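Local coordinates for protein endo-xylogalacturonan hydrolase A (Aspergillus tubingensis, PDB 4C2L) that cleaves the xylose-substituted galacturonan backbone of xylogalacturonan, a component of the hairy regions of pectin, as a secreted glycoside hydrolase of family 28, at residues D69-V74 with G101-S106. Residues are numbered along the deposited sequence; the frame is centred on the assembly and turned at random.
Sequences DCDIQV and GLKLRS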
loop_
_atom_site.group_PDB
_atom_site.type_symbol
_atom_site.label_atom_id
_atom_site.label_comp_id
_atom_site.label_asym_id
_atom_site.label_seq_id
_atom_site.Cartn_x
_atom_site.Cartn_y
_atom_site.Cartn_z
ATOM N N ASP A 69 23.356 6.648 7.539
ATOM C CA ASP A 69 24.073 6.153 6.348
ATOM C C ASP A 69 24.557 4.732 6.566
ATOM O O ASP A 69 25.702 4.392 6.242
ATOM C CB ASP A 69 25.241 7.079 5.976
ATOM C CG ASP A 69 24.793 8.497 5.721
ATOM O OD1 ASP A 69 23.901 8.689 4.868
ATOM O OD2 ASP A 69 25.320 9.429 6.382
ATOM N N CYS A 70 23.686 3.907 7.139
ATOM C CA CYS A 70 24.039 2.535 7.459
ATOM C C CYS A 70 23.530 1.608 6.372
ATOM O O CYS A 70 22.647 1.968 5.582
ATOM C CB CYS A 70 23.473 2.121 8.823
ATOM S SG CYS A 70 21.728 1.686 8.779
ATOM N N ASP A 71 24.098 0.414 6.340
ATOM C CA ASP A 71 23.700 -0.617 5.392
ATOM C C ASP A 71 23.343 -1.871 6.192
ATOM O O ASP A 71 24.194 -2.451 6.869
ATOM C CB ASP A 71 24.862 -0.858 4.414
ATOM C CG ASP A 71 24.572 -1.934 3.369
ATOM O OD1 ASP A 71 23.396 -2.305 3.120
ATOM O OD2 ASP A 71 25.563 -2.400 2.763
ATOM N N ILE A 72 22.070 -2.258 6.148
ATOM C CA ILE A 72 21.583 -3.435 6.862
ATOM C C ILE A 72 21.316 -4.551 5.849
ATOM O O ILE A 72 20.347 -4.500 5.085
ATOM C CB ILE A 72 20.296 -3.116 7.660
ATOM C CG1 ILE A 72 20.528 -1.904 8.569
ATOM C CG2 ILE A 72 19.834 -4.323 8.457
ATOM C CD1 ILE A 72 19.277 -1.389 9.274
ATOM N N GLN A 73 22.187 -5.548 5.847
ATOM C CA GLN A 73 22.106 -6.641 4.867
ATOM C C GLN A 73 21.406 -7.838 5.479
ATOM O O GLN A 73 21.945 -8.544 6.341
ATOM C CB GLN A 73 23.500 -6.996 4.331
ATOM C CG GLN A 73 24.222 -5.764 3.800
ATOM C CD GLN A 73 25.629 -6.046 3.299
ATOM O OE1 GLN A 73 26.123 -7.186 3.372
ATOM N NE2 GLN A 73 26.290 -4.999 2.809
ATOM N N VAL A 74 20.174 -8.055 5.041
ATOM C CA VAL A 74 19.367 -9.146 5.566
ATOM C C VAL A 74 19.468 -10.299 4.582
ATOM O O VAL A 74 18.875 -10.239 3.495
ATOM C CB VAL A 74 17.897 -8.710 5.743
ATOM C CG1 VAL A 74 17.074 -9.820 6.396
ATOM C CG2 VAL A 74 17.814 -7.400 6.541
ATOM N N GLY A 101 19.628 8.175 5.514
ATOM C CA GLY A 101 20.590 7.283 4.887
ATOM C C GLY A 101 20.465 5.888 5.446
ATOM O O GLY A 101 21.085 5.552 6.445
ATOM N N LEU A 102 19.625 5.080 4.825
ATOM C CA LEU A 102 19.487 3.707 5.235
ATOM C C LEU A 102 19.389 2.849 3.993
ATOM O O LEU A 102 18.733 3.223 3.022
ATOM C CB LEU A 102 18.231 3.520 6.098
ATOM C CG LEU A 102 17.699 2.081 6.139
ATOM C CD1 LEU A 102 18.463 1.266 7.166
ATOM C CD2 LEU A 102 16.203 1.997 6.384
ATOM N N LYS A 103 20.053 1.705 4.034
ATOM C CA LYS A 103 19.788 0.644 3.070
ATOM C C LYS A 103 19.362 -0.573 3.875
ATOM O O LYS A 103 20.104 -1.045 4.738
ATOM C CB LYS A 103 21.030 0.322 2.236
ATOM C CG LYS A 103 21.671 1.542 1.588
ATOM C CD LYS A 103 22.939 1.148 0.836
ATOM C CE LYS A 103 23.792 2.364 0.490
ATOM N NZ LYS A 103 24.592 2.796 1.672
ATOM N N LEU A 104 18.158 -1.054 3.618
ATOM C CA LEU A 104 17.672 -2.271 4.243
ATOM C C LEU A 104 17.465 -3.219 3.096
ATOM O O LEU A 104 16.516 -3.068 2.311
ATOM C CB LEU A 104 16.357 -2.024 4.999
ATOM C CG LEU A 104 15.653 -3.229 5.648
ATOM C CD1 LEU A 104 16.485 -3.827 6.772
ATOM C CD2 LEU A 104 14.289 -2.833 6.201
ATOM N N ARG A 105 18.364 -4.178 2.964
ATOM C CA ARG A 105 18.393 -4.912 1.697
ATOM C C ARG A 105 18.880 -6.325 1.826
ATOM O O ARG A 105 19.632 -6.641 2.736
ATOM C CB ARG A 105 19.250 -4.146 0.700
ATOM C CG ARG A 105 20.678 -3.886 1.159
ATOM C CD ARG A 105 21.387 -3.071 0.083
ATOM N NE ARG A 105 22.779 -2.839 0.416
ATOM C CZ ARG A 105 23.695 -2.473 -0.474
ATOM N NH1 ARG A 105 23.351 -2.326 -1.755
ATOM N NH2 ARG A 105 24.940 -2.269 -0.085
ATOM N N SER A 106 18.436 -7.184 0.918
ATOM C CA SER A 106 19.038 -8.495 0.788
ATOM C C SER A 106 19.869 -8.467 -0.480
ATOM O O SER A 106 19.338 -8.205 -1.559
ATOM C CB SER A 106 17.990 -9.607 0.709
ATOM O OG SER A 106 18.646 -10.857 0.504
HETATM O O HOH W 1 23.320 4.072 3.765
#
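Strands 70-74 and 102-105 run parallel, 5° apart with axes 4.8 Å from each other, as successive rungs of the right-handed parallel beta-helix of family 28, bonded from Cys70 N to Gly101 O through to Val74 N to Arg105 O. Cys70, Ile72, Leu102 and Leu104 turn to the inner face. There Leu102 CD1 touches both Cys70 SG and Ile72 CD1, its contact with the Ile72 methyl tight at 3.5 Å, while Leu104 CD1 touches both Ile72 CG2 and Val74 CG2. Leu39 of helix 32-42 packs on Cys70 and Ile72, and Cys70 is disulfide-bonded to Cys67. The other face is polar. CG of Asp71 stands anti to its backbone N (chi1 180°), bringing the carboxylate to Arg105, which grips it side-on: NE to OD1 at 2.8 Å, NH2 to OD2 at 2.9 Å, the two planes turned 54° apart. Lys103 CD lies over one face of that guanidinium, and the lysine's bent end carries NZ to a water that also donates to Cys70 O. Asp71 OD2 takes a second donor, Gln73 NE2 at 2.7 Å, which reaches it from the face of the carboxylate opposite Arg105 NH2.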